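Local coordinates for protein suppressor of RNA silencing p3 (Rice hoja blanca virus, PDB 3AJF) that suppresses RNA-mediated gene silencing in the host, presumably by binding double-stranded RNA; it is a homodimer, and this chain is the helical domain of the longer protein, at residues D25-N28 with E29-S33; D48-N51 with L52-F55. All coordinates share one frame; numbering follows the deposited sequence.

Contact 1 (D25-N28 with E29-S33); sequences DILN and ERHPS. With SO4 (sulfate ion), chain E.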
# COMPACT_ATOMS: atom_id res chain seq x y z
N ASP A 25 -9.22 2.59 -14.33
CA ASP A 25 -10.57 3.14 -14.48
C ASP A 25 -11.09 3.70 -13.15
O ASP A 25 -11.70 4.78 -13.11
CB ASP A 25 -11.52 2.07 -14.98
CG ASP A 25 -11.40 1.82 -16.45
OD1 ASP A 25 -10.68 2.59 -17.13
OD2 ASP A 25 -12.03 0.86 -16.96
N ILE A 26 -10.85 2.95 -12.08
CA ILE A 26 -11.32 3.31 -10.75
C ILE A 26 -10.53 4.51 -10.26
O ILE A 26 -11.11 5.47 -9.77
CB ILE A 26 -11.21 2.08 -9.80
CG1 ILE A 26 -12.33 1.09 -10.16
CG2 ILE A 26 -11.27 2.49 -8.33
CD1 ILE A 26 -12.29 -0.28 -9.45
N LEU A 27 -9.20 4.47 -10.42
CA LEU A 27 -8.32 5.57 -10.01
C LEU A 27 -8.70 6.86 -10.75
O LEU A 27 -8.82 7.94 -10.15
CB LEU A 27 -6.85 5.20 -10.25
CG LEU A 27 -5.78 6.27 -10.05
CD1 LEU A 27 -5.86 6.83 -8.63
CD2 LEU A 27 -4.45 5.64 -10.29
N ASN A 28 -8.90 6.72 -12.05
CA ASN A 28 -9.17 7.87 -12.92
C ASN A 28 -10.58 8.43 -12.68
O ASN A 28 -10.81 9.63 -12.83
CB ASN A 28 -8.95 7.50 -14.41
CG ASN A 28 -9.27 8.65 -15.36
OD1 ASN A 28 -10.33 8.66 -15.99
ND2 ASN A 28 -8.36 9.62 -15.47
N GLU A 29 -11.52 7.56 -12.30
CA GLU A 29 -12.86 8.04 -11.96
C GLU A 29 -12.78 8.91 -10.70
O GLU A 29 -13.35 10.01 -10.67
CB GLU A 29 -13.80 6.86 -11.74
CG GLU A 29 -15.29 7.20 -11.60
CD GLU A 29 -16.18 5.94 -11.76
OE1 GLU A 29 -15.72 4.96 -12.44
OE2 GLU A 29 -17.32 5.91 -11.22
N ARG A 30 -12.07 8.43 -9.67
CA ARG A 30 -11.91 9.19 -8.41
C ARG A 30 -11.08 10.45 -8.66
O ARG A 30 -11.39 11.51 -8.12
CB ARG A 30 -11.30 8.32 -7.28
CG ARG A 30 -11.43 8.93 -5.82
CD ARG A 30 -12.73 8.55 -5.10
NE ARG A 30 -12.90 9.21 -3.78
CZ ARG A 30 -11.88 9.58 -3.03
NH1 ARG A 30 -10.66 9.35 -3.47
NH2 ARG A 30 -12.07 10.17 -1.85
N HIS A 31 -10.07 10.36 -9.53
CA HIS A 31 -9.17 11.49 -9.78
C HIS A 31 -9.01 11.69 -11.29
O HIS A 31 -8.08 11.14 -11.90
CB HIS A 31 -7.77 11.26 -9.14
CG HIS A 31 -7.79 11.11 -7.65
ND1 HIS A 31 -7.82 12.20 -6.80
CD2 HIS A 31 -7.77 10.02 -6.86
CE1 HIS A 31 -7.85 11.77 -5.55
NE2 HIS A 31 -7.80 10.45 -5.56
N PRO A 32 -9.94 12.45 -11.90
CA PRO A 32 -9.90 12.63 -13.36
C PRO A 32 -8.58 13.19 -13.92
O PRO A 32 -8.27 12.94 -15.09
CB PRO A 32 -11.11 13.58 -13.63
CG PRO A 32 -12.03 13.30 -12.44
CD PRO A 32 -11.12 13.08 -11.29
N SER A 33 -7.81 13.92 -13.13
CA SER A 33 -6.54 14.47 -13.62
C SER A 33 -5.40 13.44 -13.56
O SER A 33 -4.29 13.68 -14.07
CB SER A 33 -6.18 15.80 -12.93
OG SER A 33 -5.95 15.63 -11.54
S SO4 E . -8.20 9.54 -2.10
O1 SO4 E . -6.87 10.11 -2.27
O2 SO4 E . -8.47 8.47 -3.06
O3 SO4 E . -9.15 10.63 -2.23
O4 SO4 E . -8.35 8.96 -0.77
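L27 reaches along the last turn of helix 17-30 to the ring of H31, four residues on: methyl CD1 comes to 4.1 Å from ring carbon CD2, the two side chains crossing at a slant. H31 has CG anti to its own carbonyl carbon (chi1 -61°), which sets the ring beside the helix end, with its edge turned to the sulfate. There NE2 makes a weak hydrogen bond to sulfate O2 at 3.3 Å. R30, the residue before H31, reaches the same anion; its chain leaves the helix and bends at chi2 (88°), turning the edge of the guanidinium to the ion. NH2 gives a weak bond to O3 at 3.0 Å, but NH1 lies too close to the ion for the detailed fit to be trusted. K57 supplies a further hydrogen bond to the sulfate. On the backbone, E29 N, R30 N and H31 N donate to the carbonyls of D25, I26 and L27, the last at 2.8 Å between H31 N and L27 O. P32 has no N-H to offer N28 O, but its CA-H makes a contact with that oxygen (CA to O 3.2 Å). The amide nitrogen ND2 of N28 bonds to F34 O, tying the helix to the following loop. This is a helix C-terminus where H31 leaves the helical conformation and a proline follows, with basic side chains gathered round an anion.

Contact 2 (D48-N51 with L52-F55); sequences DPEN and LSVF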
# COMPACT_ATOMS: atom_id res chain seq x y z
N ASP A 48 6.56 10.91 -7.67
CA ASP A 48 5.93 11.91 -6.83
C ASP A 48 5.27 11.18 -5.68
O ASP A 48 4.40 10.34 -5.92
CB ASP A 48 4.87 12.70 -7.60
CG ASP A 48 4.35 13.88 -6.80
OD1 ASP A 48 3.50 13.68 -5.92
OD2 ASP A 48 4.80 15.02 -7.06
N PRO A 49 5.63 11.51 -4.41
CA PRO A 49 5.02 10.81 -3.26
C PRO A 49 3.51 11.03 -3.15
O PRO A 49 2.79 10.12 -2.74
CB PRO A 49 5.73 11.43 -2.05
CG PRO A 49 6.13 12.84 -2.55
CD PRO A 49 6.60 12.55 -3.97
N GLU A 50 3.02 12.24 -3.47
CA GLU A 50 1.55 12.46 -3.44
C GLU A 50 0.81 11.61 -4.51
O GLU A 50 -0.21 11.02 -4.20
CB GLU A 50 1.17 13.94 -3.54
CG GLU A 50 -0.35 14.22 -3.85
CD GLU A 50 -1.36 13.83 -2.72
OE1 GLU A 50 -1.18 12.80 -2.02
OE2 GLU A 50 -2.39 14.55 -2.56
N ASN A 51 1.31 11.56 -5.74
CA ASN A 51 0.68 10.75 -6.77
C ASN A 51 0.72 9.27 -6.44
O ASN A 51 -0.25 8.54 -6.70
CB ASN A 51 1.34 10.97 -8.13
CG ASN A 51 1.06 12.39 -8.71
OD1 ASN A 51 0.23 13.13 -8.20
ND2 ASN A 51 1.78 12.74 -9.77
N LEU A 52 1.84 8.81 -5.89
CA LEU A 52 1.95 7.41 -5.48
C LEU A 52 0.94 7.10 -4.35
O LEU A 52 0.35 6.06 -4.33
CB LEU A 52 3.38 7.04 -5.04
CG LEU A 52 3.59 5.60 -4.50
CD1 LEU A 52 3.31 4.53 -5.57
CD2 LEU A 52 4.99 5.42 -3.92
N SER A 53 0.78 8.03 -3.41
CA SER A 53 -0.18 7.90 -2.31
C SER A 53 -1.59 7.68 -2.83
O SER A 53 -2.32 6.78 -2.36
CB SER A 53 -0.18 9.15 -1.44
OG SER A 53 -1.23 9.07 -0.49
N VAL A 54 -1.99 8.50 -3.80
CA VAL A 54 -3.30 8.40 -4.43
C VAL A 54 -3.49 7.05 -5.20
O VAL A 54 -4.53 6.37 -5.07
CB VAL A 54 -3.48 9.61 -5.35
CG1 VAL A 54 -4.64 9.43 -6.27
CG2 VAL A 54 -3.67 10.90 -4.50
N PHE A 55 -2.49 6.66 -5.99
CA PHE A 55 -2.43 5.36 -6.70
C PHE A 55 -2.62 4.20 -5.72
O PHE A 55 -3.48 3.34 -5.93
CB PHE A 55 -1.05 5.31 -7.36
CG PHE A 55 -0.70 4.02 -8.09
CD1 PHE A 55 -1.03 3.84 -9.43
CD2 PHE A 55 0.15 3.06 -7.46
CE1 PHE A 55 -0.61 2.66 -10.14
CE2 PHE A 55 0.56 1.89 -8.16
CZ PHE A 55 0.20 1.70 -9.48
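E50 lays its carboxylate end over the next turn of helix 49-64, where OE1 sits 3.8 Å from CB of S53 and 4.0 Å from CG2 of V54. The bend at chi2 (68°) brings the acid forward along the helix, slantwise to V54, after a first torsion that points CG away from the backbone N. These are van der Waals contacts. V54 stands with CG2 beside its own backbone N, and that methyl also lies 3.5 Å from the carbonyl O of E50, while its other branch turns to L27 of helix 17-30 and to H31 just beyond its end. D48 starts the helix from the N-cap: its OD1 accepts from N51 N at 3.1 Å, met on the anti side and 23° out of the carboxylate plane. The negative carboxylate would be expected to suit the positive end of the helix dipole. D48 O then takes L52 N at 3.0 Å almost straight in line with the carbonyl, and three more i to i+4 bonds follow, ending with F55 N to N51 O at 171°. L52 and F55 lead their ends away from this turn into the core; the F55 ring meets Y84 edge-to-face. E50 packs on H65, and S53 on S64, of the second subunit. The whole is an N-capped first turn, with Asp at the cap and Pro next, opening a helix that joins the domain core to the dimer interface.

How the contacts relate
Contact 1 closes helix 17-30 and contact 2 opens helix 49-64, with helix 36-44 between them in the chain; their centres lie about 13 Å apart. V54 joins them directly: its CG1 is 3.2 Å from CD2 of H31 and 3.7 Å from CD1 of L27, so one valine branch packs against both L27 and H31. Deeper in, CD2 of L27 is 4.0 Å from CD1 of F55. The sulfate lies near this junction, the side chain of V54 about 4 Å from it (nearest atoms); K57, on helix 49-64, also hydrogen-bonds it, beside the weak bond from H31 and the doubtful approach of R30. The ion probably comes from the crystallisation liquor, though such ions often mark pockets.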